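Local coordinates for protein type II restriction enzyme ngomi (Neisseria gonorrhoeae, PDB 1FIU) that recognises the double-stranded DNA sequence 5'-GCCGGC-3' and cuts it after the first G as a magnesium-dependent homotetrameric restriction endonuclease, at residues I11-L16 with H243-E248; K15-N20 with L51-V56; T38-I43 with A221-S226; K45-L50 with E250-S255. One frame throughout, in Å; residues are numbered along the deposited sequence.

Interaction 1 (I11-L16 with H243-E248); sequences IFHKKL and HFALYE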
# COMPACT_ATOMS: atom_id res chain seq x y z
N ILE I 11 2.28 28.02 27.59
CA ILE I 11 1.04 28.68 27.22
C ILE I 11 0.03 27.64 26.74
O ILE I 11 -1.16 27.73 27.03
CB ILE I 11 1.31 29.74 26.12
CG1 ILE I 11 2.07 30.93 26.73
CG2 ILE I 11 0.00 30.19 25.48
CD1 ILE I 11 2.59 31.93 25.70
N PHE I 12 0.52 26.66 25.98
CA PHE I 12 -0.31 25.57 25.46
C PHE I 12 -0.95 24.82 26.66
O PHE I 12 -2.16 24.60 26.70
CB PHE I 12 0.62 24.68 24.61
CG PHE I 12 0.07 23.31 24.30
CD1 PHE I 12 -0.91 23.13 23.32
CD2 PHE I 12 0.60 22.19 24.92
CE1 PHE I 12 -1.35 21.84 22.97
CE2 PHE I 12 0.17 20.89 24.58
CZ PHE I 12 -0.80 20.73 23.60
N HIS I 13 -0.13 24.45 27.64
CA HIS I 13 -0.66 23.74 28.81
C HIS I 13 -1.65 24.60 29.59
O HIS I 13 -2.70 24.12 30.04
CB HIS I 13 0.48 23.31 29.72
CG HIS I 13 1.28 22.16 29.18
ND1 HIS I 13 2.58 21.91 29.57
CD2 HIS I 13 0.95 21.19 28.30
CE1 HIS I 13 3.02 20.84 28.94
NE2 HIS I 13 2.05 20.38 28.17
N LYS I 14 -1.33 25.88 29.73
CA LYS I 14 -2.20 26.79 30.46
C LYS I 14 -3.59 26.90 29.84
O LYS I 14 -4.58 27.01 30.55
CB LYS I 14 -1.55 28.17 30.58
CG LYS I 14 -2.28 29.13 31.51
CD LYS I 14 -1.46 30.40 31.71
CE LYS I 14 -2.15 31.37 32.68
NZ LYS I 14 -3.40 31.96 32.11
N LYS I 15 -3.68 26.88 28.51
CA LYS I 15 -4.98 26.95 27.87
C LYS I 15 -5.80 25.69 28.19
O LYS I 15 -7.02 25.75 28.37
CB LYS I 15 -4.82 27.09 26.36
CG LYS I 15 -4.18 28.41 25.95
CD LYS I 15 -4.09 28.49 24.41
CE LYS I 15 -3.48 29.82 23.96
NZ LYS I 15 -3.30 29.83 22.47
N LEU I 16 -5.12 24.55 28.25
CA LEU I 16 -5.80 23.31 28.56
C LEU I 16 -6.30 23.37 30.01
O LEU I 16 -7.37 22.88 30.31
CB LEU I 16 -4.86 22.11 28.37
CG LEU I 16 -4.44 21.79 26.93
CD1 LEU I 16 -3.44 20.65 26.94
CD2 LEU I 16 -5.66 21.43 26.09
N HIS I 243 3.49 13.88 21.76
CA HIS I 243 2.76 13.84 23.02
C HIS I 243 2.64 15.24 23.62
O HIS I 243 3.61 16.01 23.61
CB HIS I 243 3.48 12.90 24.02
CG HIS I 243 2.63 12.53 25.21
ND1 HIS I 243 2.69 13.20 26.41
CD2 HIS I 243 1.66 11.60 25.34
CE1 HIS I 243 1.77 12.71 27.23
NE2 HIS I 243 1.13 11.73 26.61
N PHE I 244 1.47 15.55 24.16
CA PHE I 244 1.22 16.87 24.73
C PHE I 244 2.07 17.23 25.94
O PHE I 244 2.22 18.41 26.27
CB PHE I 244 -0.27 17.05 25.07
CG PHE I 244 -0.64 16.70 26.49
CD1 PHE I 244 -1.22 17.67 27.32
CD2 PHE I 244 -0.46 15.41 27.00
CE1 PHE I 244 -1.62 17.35 28.62
CE2 PHE I 244 -0.86 15.09 28.31
CZ PHE I 244 -1.44 16.06 29.11
N ALA I 245 2.66 16.22 26.58
CA ALA I 245 3.49 16.47 27.77
C ALA I 245 4.48 15.34 27.93
O ALA I 245 4.49 14.61 28.93
CB ALA I 245 2.57 16.57 29.01
N LEU I 246 5.37 15.21 26.96
CA LEU I 246 6.30 14.11 26.98
C LEU I 246 7.26 14.05 28.16
O LEU I 246 7.48 12.97 28.71
CB LEU I 246 7.11 14.09 25.67
CG LEU I 246 7.84 12.76 25.45
CD1 LEU I 246 6.90 11.72 24.85
CD2 LEU I 246 9.02 12.97 24.55
N TYR I 247 7.83 15.19 28.52
CA TYR I 247 8.79 15.26 29.62
C TYR I 247 8.15 14.81 30.93
O TYR I 247 8.77 14.08 31.71
CB TYR I 247 9.31 16.69 29.78
CG TYR I 247 9.84 17.29 28.48
CD1 TYR I 247 9.74 18.66 28.24
CD2 TYR I 247 10.40 16.47 27.49
CE1 TYR I 247 10.17 19.21 27.03
CE2 TYR I 247 10.84 17.01 26.27
CZ TYR I 247 10.71 18.39 26.05
OH TYR I 247 11.09 18.94 24.85
N GLU I 248 6.92 15.26 31.15
CA GLU I 248 6.19 14.91 32.37
C GLU I 248 5.81 13.43 32.38
O GLU I 248 5.88 12.78 33.43
CB GLU I 248 4.95 15.80 32.49
CG GLU I 248 5.27 17.29 32.63
CD GLU I 248 5.67 17.98 31.32
OE1 GLU I 248 5.66 17.34 30.24
OE2 GLU I 248 5.98 19.19 31.38
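The backbones of H13 and F244 come closest here, their CA atoms 8.2 Å apart: 11-16 is a run of helix 4-18, while 243-248 leaves strand 240-243, turns through F244 and enters helix 246-256 with A245 as its N-cap residue. A gap that wide is bridged by side chains. The H13 imidazole spans it, giving its NE2 hydrogen to F244 O over 2.7 Å in a nearly straight bond (168° at the hydrogen). The acceptor lies in the ring plane, whereas NE2 sits somewhat off the carbonyl plane, tilted by 24°. Histidine suits the place because one flat group both donates to a turn carbonyl and packs: its edge is directed at the F244 face in an offset edge-to-face pair, centroids 5.9 Å apart. F12 meets the same carbonyl with its ring edge: with CG anti to the backbone N (chi1 164°), CE2 comes 3.6 Å from F244 O, which lies in the ring plane, and 3.9 Å from F244 CB. L16, one helical turn on, lays CD1 at the edge of the F244 ring, 3.7 Å from CD1 of that phenylalanine. A245 CB covers one face of the F244 ring, over its centre. E248 turns its carboxylate toward H13 but is paired through OE1 with R9. F12 also meets F76 of helix 62-81. The arrangement is a buried aromatic core where an N-terminal helix covers a strand-to-helix turn at the C-terminal end of strand 240-243, next to the last strand of the mixed sheet of a PDDEXK-clan nuclease.

Interaction 2 (K15-N20 with L51-V56); sequences KLLDGN and LHSETV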
# COMPACT_ATOMS: atom_id res chain seq x y z
N LYS I 15 -3.68 26.88 28.51
CA LYS I 15 -4.98 26.95 27.87
C LYS I 15 -5.80 25.69 28.19
O LYS I 15 -7.02 25.75 28.37
CB LYS I 15 -4.82 27.09 26.36
CG LYS I 15 -4.18 28.41 25.95
CD LYS I 15 -4.09 28.49 24.41
CE LYS I 15 -3.48 29.82 23.96
NZ LYS I 15 -3.30 29.83 22.47
N LEU I 16 -5.12 24.55 28.25
CA LEU I 16 -5.80 23.31 28.56
C LEU I 16 -6.30 23.37 30.01
O LEU I 16 -7.37 22.88 30.31
CB LEU I 16 -4.86 22.11 28.37
CG LEU I 16 -4.44 21.79 26.93
CD1 LEU I 16 -3.44 20.65 26.94
CD2 LEU I 16 -5.66 21.43 26.09
N LEU I 17 -5.51 23.98 30.90
CA LEU I 17 -5.94 24.09 32.29
C LEU I 17 -7.06 25.11 32.45
O LEU I 17 -8.10 24.82 33.04
CB LEU I 17 -4.76 24.49 33.20
CG LEU I 17 -3.60 23.50 33.26
CD1 LEU I 17 -2.53 24.04 34.23
CD2 LEU I 17 -4.11 22.15 33.72
N ASP I 18 -6.85 26.31 31.91
CA ASP I 18 -7.85 27.36 32.05
C ASP I 18 -9.21 26.99 31.47
O ASP I 18 -10.24 27.43 31.98
CB ASP I 18 -7.34 28.67 31.41
CG ASP I 18 -6.17 29.31 32.19
OD1 ASP I 18 -5.76 28.80 33.26
OD2 ASP I 18 -5.65 30.34 31.70
N GLY I 19 -9.23 26.18 30.41
CA GLY I 19 -10.50 25.79 29.83
C GLY I 19 -11.10 24.56 30.49
O GLY I 19 -12.15 24.07 30.09
N ASN I 20 -10.42 24.07 31.53
CA ASN I 20 -10.85 22.87 32.25
C ASN I 20 -10.85 21.63 31.34
O ASN I 20 -11.57 20.66 31.60
CB ASN I 20 -12.25 23.08 32.85
CG ASN I 20 -12.25 24.08 34.00
OD1 ASN I 20 -13.30 24.43 34.53
ND2 ASN I 20 -11.07 24.53 34.38
N LEU I 51 2.07 19.63 35.82
CA LEU I 51 1.58 20.75 35.02
C LEU I 51 0.91 21.80 35.91
O LEU I 51 0.40 22.82 35.42
CB LEU I 51 0.58 20.23 33.98
CG LEU I 51 1.16 19.92 32.60
CD1 LEU I 51 2.27 18.89 32.68
CD2 LEU I 51 0.05 19.41 31.70
N HIS I 52 0.93 21.54 37.21
CA HIS I 52 0.35 22.42 38.22
C HIS I 52 -1.16 22.58 38.11
O HIS I 52 -1.72 23.65 38.39
CB HIS I 52 1.03 23.79 38.19
CG HIS I 52 2.52 23.72 38.27
ND1 HIS I 52 3.18 23.20 39.37
CD2 HIS I 52 3.48 24.09 37.39
CE1 HIS I 52 4.49 23.26 39.15
NE2 HIS I 52 4.69 23.80 37.96
N SER I 53 -1.85 21.52 37.70
CA SER I 53 -3.30 21.56 37.58
C SER I 53 -3.86 21.57 39.00
O SER I 53 -3.43 20.77 39.83
CB SER I 53 -3.82 20.31 36.86
OG SER I 53 -5.24 20.34 36.76
N GLU I 54 -4.82 22.45 39.26
CA GLU I 54 -5.40 22.53 40.60
C GLU I 54 -6.92 22.50 40.59
O GLU I 54 -7.57 22.19 41.59
CB GLU I 54 -4.91 23.80 41.31
CG GLU I 54 -3.42 23.80 41.61
CD GLU I 54 -2.93 25.07 42.31
OE1 GLU I 54 -3.77 25.92 42.69
OE2 GLU I 54 -1.70 25.20 42.47
N THR I 55 -7.49 22.81 39.44
CA THR I 55 -8.93 22.87 39.30
C THR I 55 -9.66 21.54 39.44
O THR I 55 -9.22 20.50 38.94
CB THR I 55 -9.31 23.49 37.95
OG1 THR I 55 -8.76 24.81 37.88
CG2 THR I 55 -10.83 23.54 37.79
N VAL I 56 -10.78 21.58 40.16
CA VAL I 56 -11.61 20.40 40.32
C VAL I 56 -12.87 20.71 39.56
O VAL I 56 -13.54 21.71 39.83
CB VAL I 56 -11.99 20.10 41.79
CG1 VAL I 56 -13.04 18.97 41.82
CG2 VAL I 56 -10.74 19.67 42.58
O HOH W 1 -9.19 25.96 35.55
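L17 O is gripped by three groups: the backbone N of N20, the ND2 of the same asparagine at 3.3 Å, and a water at 3.0 Å that donates to it. The amide ND2 stands almost in line with the C=O bond (170°), its hydrogen bond bent to 146°. That water also lies 2.6 Å from T55 OG1, so it ties the helix end to the loop 51-56; its bond to N20 ND2 is weak. N20 has positive phi and closes helix 4-18 in a Schellman motif, a place asparagine tolerates well, and H52 ends helix 38-50 in the same way. Two helix C-termini thus meet here, the loop after one lying along the last turn of the other. Van der Waals contact does the rest. L17 splits its two methyls across the loop: CD1 approaches L51 O at 3.4 Å, and CD2 rests on S53 CB at 3.7 Å. T55 points CG2 at the N20 amide, 3.6 Å from ND2, the two side chains crossing at about a right angle. Its CG2 is anti to the backbone N while OG1 stays beside that N (chi1 -60°), which divides the threonine between methyl packing and the water. L17 and L51 both also touch L22, in the connection between the two helices.

Interaction 3 (T38-I43 with A221-S226); sequences TRSFNI and AEPTPS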
# COMPACT_ATOMS: atom_id res chain seq x y z
N THR I 38 -5.57 1.42 36.75
CA THR I 38 -4.67 1.94 37.79
C THR I 38 -3.51 2.74 37.21
O THR I 38 -3.22 3.85 37.67
CB THR I 38 -4.07 0.78 38.66
OG1 THR I 38 -5.14 0.07 39.30
CG2 THR I 38 -3.12 1.32 39.72
N ARG I 39 -2.83 2.17 36.22
CA ARG I 39 -1.69 2.88 35.67
C ARG I 39 -2.12 4.15 34.92
O ARG I 39 -1.45 5.18 35.04
CB ARG I 39 -0.85 1.94 34.79
CG ARG I 39 -0.18 0.81 35.60
CD ARG I 39 0.78 -0.00 34.74
NE ARG I 39 1.49 -1.03 35.51
CZ ARG I 39 0.93 -2.16 35.95
NH1 ARG I 39 -0.35 -2.42 35.70
NH2 ARG I 39 1.66 -3.04 36.63
N SER I 40 -3.21 4.10 34.16
CA SER I 40 -3.67 5.30 33.46
C SER I 40 -4.01 6.40 34.47
O SER I 40 -3.58 7.55 34.34
CB SER I 40 -4.92 5.00 32.61
OG SER I 40 -5.36 6.15 31.89
N PHE I 41 -4.77 6.02 35.50
CA PHE I 41 -5.17 6.92 36.58
C PHE I 41 -3.95 7.59 37.21
O PHE I 41 -3.91 8.81 37.34
CB PHE I 41 -5.93 6.12 37.65
CG PHE I 41 -6.35 6.94 38.84
CD1 PHE I 41 -7.64 7.44 38.93
CD2 PHE I 41 -5.44 7.21 39.87
CE1 PHE I 41 -8.04 8.21 40.03
CE2 PHE I 41 -5.83 7.98 40.98
CZ PHE I 41 -7.13 8.47 41.05
N ASN I 42 -2.97 6.79 37.62
CA ASN I 42 -1.77 7.33 38.26
C ASN I 42 -0.85 8.13 37.35
O ASN I 42 -0.26 9.13 37.78
CB ASN I 42 -0.97 6.22 38.94
CG ASN I 42 -1.70 5.62 40.11
OD1 ASN I 42 -2.34 6.34 40.87
ND2 ASN I 42 -1.63 4.31 40.26
N ILE I 43 -0.70 7.69 36.10
CA ILE I 43 0.15 8.42 35.18
C ILE I 43 -0.47 9.80 34.90
O ILE I 43 0.21 10.81 34.99
CB ILE I 43 0.34 7.65 33.83
CG1 ILE I 43 1.18 6.38 34.06
CG2 ILE I 43 1.07 8.54 32.82
CD1 ILE I 43 1.20 5.46 32.85
N ALA I 221 -2.96 13.49 23.85
CA ALA I 221 -2.78 13.72 25.28
C ALA I 221 -3.01 12.39 26.01
O ALA I 221 -3.15 12.38 27.23
CB ALA I 221 -3.73 14.79 25.80
N GLU I 222 -3.04 11.28 25.27
CA GLU I 222 -3.23 9.96 25.91
C GLU I 222 -2.09 9.72 26.91
O GLU I 222 -0.91 9.82 26.58
CB GLU I 222 -3.25 8.86 24.83
CG GLU I 222 -3.14 7.43 25.40
CD GLU I 222 -4.24 7.12 26.40
OE1 GLU I 222 -3.96 6.39 27.37
OE2 GLU I 222 -5.39 7.59 26.21
N PRO I 223 -2.43 9.35 28.17
CA PRO I 223 -1.34 9.14 29.13
C PRO I 223 -0.56 7.82 29.07
O PRO I 223 0.61 7.77 29.48
CB PRO I 223 -2.05 9.31 30.49
CG PRO I 223 -3.41 8.78 30.22
CD PRO I 223 -3.74 9.37 28.84
N THR I 224 -1.17 6.76 28.56
CA THR I 224 -0.48 5.48 28.56
C THR I 224 0.34 5.09 27.34
O THR I 224 -0.13 5.20 26.21
CB THR I 224 -1.46 4.31 28.85
OG1 THR I 224 -2.40 4.15 27.78
CG2 THR I 224 -2.22 4.57 30.16
N PRO I 225 1.59 4.64 27.56
CA PRO I 225 2.43 4.23 26.43
C PRO I 225 1.77 3.14 25.59
O PRO I 225 1.91 3.12 24.37
CB PRO I 225 3.71 3.72 27.12
CG PRO I 225 3.82 4.67 28.30
CD PRO I 225 2.38 4.74 28.80
N SER I 226 1.04 2.22 26.24
CA SER I 226 0.40 1.15 25.49
C SER I 226 -0.61 1.69 24.48
O SER I 226 -0.60 1.26 23.33
CB SER I 226 -0.29 0.14 26.44
OG SER I 226 -1.32 0.75 27.18
O HOH W 2 -5.66 5.77 29.24
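The torsions of S40 and I43 decide what each offers to the turn 221-226. In S40, OG is anti to the backbone N (chi1 -179°), which carries the hydroxyl out to P223 CG at 3.7 Å; its CB meets T224 CG2 at the same separation. In I43, CG1 lies beside the backbone N and CG2 beside the carbonyl carbon, bringing the CG2 methyl 3.5 Å from P223 O and 4.0 Å from P223 CB. P223 O has no hydrogen-bonding partner in the model although it is buried. The backbones can come close, S40 CA to T224 CA 5.8 Å, because serine is small. T224 is the N-cap of helix 225-232, a role well suited to threonine: OG1 accepts a weak hydrogen bond from R227 N, while its own hydrogen goes to E222 OE1 at 2.8 Å. T224 N reaches that oxygen from the opposite face of the carboxylate plane. A water joins this oxygen to S40 OG, whose protein partner is D34 N, and so links the turn across the contact. Proline at 225 fits the first turn of a helix, where its missing N-H costs nothing; its CD faces I43 CD1. The contact lies where the first turns of helix 38-50 pack on the turn between strand 215-220 and helix 225-232, with helix 246-256 beside it through L249 and L253, and helix 259-270 touching P225.

Interaction 4 (K45-L50 with E250-S255); sequences KGIADL and EQILQS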
# COMPACT_ATOMS: atom_id res chain seq x y z
N LYS I 45 -2.52 11.54 36.70
CA LYS I 45 -2.47 12.36 37.90
C LYS I 45 -1.08 12.96 38.07
O LYS I 45 -0.94 14.14 38.40
CB LYS I 45 -2.79 11.50 39.11
CG LYS I 45 -3.06 12.28 40.37
CD LYS I 45 -4.54 12.55 40.48
CE LYS I 45 -4.93 12.81 41.92
NZ LYS I 45 -6.41 12.83 42.05
N GLY I 46 -0.06 12.12 37.87
CA GLY I 46 1.31 12.60 37.99
C GLY I 46 1.59 13.71 36.97
O GLY I 46 2.21 14.73 37.29
N ILE I 47 1.13 13.51 35.74
CA ILE I 47 1.36 14.52 34.72
C ILE I 47 0.66 15.84 35.07
O ILE I 47 1.27 16.91 35.00
CB ILE I 47 0.87 14.03 33.33
CG1 ILE I 47 1.79 12.93 32.81
CG2 ILE I 47 0.83 15.20 32.35
CD1 ILE I 47 1.32 12.32 31.47
N ALA I 48 -0.60 15.75 35.49
CA ALA I 48 -1.36 16.95 35.84
C ALA I 48 -0.67 17.67 37.01
O ALA I 48 -0.65 18.90 37.05
CB ALA I 48 -2.79 16.59 36.20
N ASP I 49 -0.10 16.92 37.95
CA ASP I 49 0.59 17.57 39.07
C ASP I 49 1.81 18.34 38.54
O ASP I 49 2.07 19.47 38.93
CB ASP I 49 1.06 16.54 40.11
CG ASP I 49 1.73 17.20 41.32
OD1 ASP I 49 1.03 17.92 42.07
OD2 ASP I 49 2.96 17.02 41.50
N LEU I 50 2.55 17.71 37.64
CA LEU I 50 3.72 18.34 37.06
C LEU I 50 3.34 19.56 36.22
O LEU I 50 4.18 20.42 35.95
CB LEU I 50 4.50 17.33 36.24
CG LEU I 50 5.24 16.31 37.11
CD1 LEU I 50 5.94 15.32 36.20
CD2 LEU I 50 6.25 17.03 38.02
N GLU I 250 7.50 11.06 30.91
CA GLU I 250 8.75 10.36 31.18
C GLU I 250 9.10 10.41 32.67
O GLU I 250 9.50 9.40 33.25
CB GLU I 250 9.91 10.96 30.37
CG GLU I 250 11.23 10.22 30.53
CD GLU I 250 12.38 10.88 29.78
OE1 GLU I 250 12.39 12.13 29.63
OE2 GLU I 250 13.29 10.15 29.34
N GLN I 251 8.92 11.58 33.27
CA GLN I 251 9.24 11.74 34.70
C GLN I 251 8.34 10.86 35.58
O GLN I 251 8.82 10.23 36.55
CB GLN I 251 9.09 13.21 35.11
CG GLN I 251 9.68 13.56 36.49
CD GLN I 251 9.63 15.06 36.78
OE1 GLN I 251 9.99 15.88 35.93
NE2 GLN I 251 9.18 15.42 37.98
N ILE I 252 7.05 10.81 35.26
CA ILE I 252 6.15 10.00 36.08
C ILE I 252 6.44 8.52 35.94
O ILE I 252 6.47 7.79 36.94
CB ILE I 252 4.66 10.29 35.78
CG1 ILE I 252 4.37 11.75 36.11
CG2 ILE I 252 3.74 9.40 36.64
CD1 ILE I 252 4.76 12.13 37.57
N LEU I 253 6.68 8.06 34.71
CA LEU I 253 7.01 6.66 34.51
C LEU I 253 8.27 6.31 35.31
O LEU I 253 8.33 5.25 35.94
CB LEU I 253 7.25 6.36 33.03
CG LEU I 253 6.02 6.55 32.13
CD1 LEU I 253 6.43 6.41 30.67
CD2 LEU I 253 4.95 5.52 32.45
N GLN I 254 9.27 7.18 35.28
CA GLN I 254 10.51 6.92 36.01
C GLN I 254 10.26 6.91 37.51
O GLN I 254 10.74 6.02 38.22
CB GLN I 254 11.55 7.98 35.67
CG GLN I 254 12.11 7.85 34.25
CD GLN I 254 13.19 6.77 34.13
OE1 GLN I 254 13.37 5.94 35.04
NE2 GLN I 254 13.90 6.76 33.01
N SER I 255 9.51 7.89 37.99
CA SER I 255 9.21 8.00 39.43
C SER I 255 8.50 6.78 39.98
O SER I 255 8.89 6.27 41.04
CB SER I 255 8.35 9.24 39.70
OG SER I 255 9.13 10.40 39.53
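Close packing of two helices, 38-50 against 246-256, is built here around a glycine. The axes of 45-50 and 250-255 approach to 9.1 Å, with their N-to-C directions 126° apart, a steep crossing that confines the touching region to a few residues. G46 is the point of nearest backbone approach, its CA 5.8 Å from the CA of I252. The bare CA of glycine suits the spot, because it lets I252 lie directly on the helix backbone, with CD1 3.5 Å from G46 CA and CG1 equally close to G46 C. I252 holds CG1 beside its backbone N (chi1 -62°) and bends again at chi2 (-55°), which folds the chain down onto the glycine. I47 adds a looser touch, its CG1 4.4 Å from I252 CG1. One turn beyond the glycine, L50 slides past I252 in the opposite direction and sets CD1 3.7 Å from I252 CD1. Its other methyl, CD2, comes 3.3 Å from Q251 NE2. The extended glutamine crosses L50 at a slant: its CB and CG meet L50 CD1, and the amide end lies against both leucine methyls, an amphipathic use of a long polar residue at the surface. Within its own helix, S255 OG donates to Q251 O, joining S255 N on the other face of that carbonyl. Helix 246-256 is backed by helix 259-270, which L253 touches through A261, L262 and F265; near its start, I47 also touches F244 and L249, and L50 touches E248.

The four contacts form one patch on a single side of the chain's centre, their centres 10 to 18 Å apart, pair by pair. Helix 38-50 takes part in interactions 3 and 4, and the loop leaving it in interaction 2; helix 4-18 serves interactions 1 and 2, and helix 246-256 interactions 1 and 4. Along the chain, interaction 3 falls within the span of interaction 1, whereas interaction 4 alternates with the other three. Direct touches join them: E248 meets L50 and L51, H243 NE2 probably bonds E222 O, and S53 N probably bonds A48 O. The N-terminal helices are thus fastened to C-terminal elements beside the central sheet that carries the magnesium site.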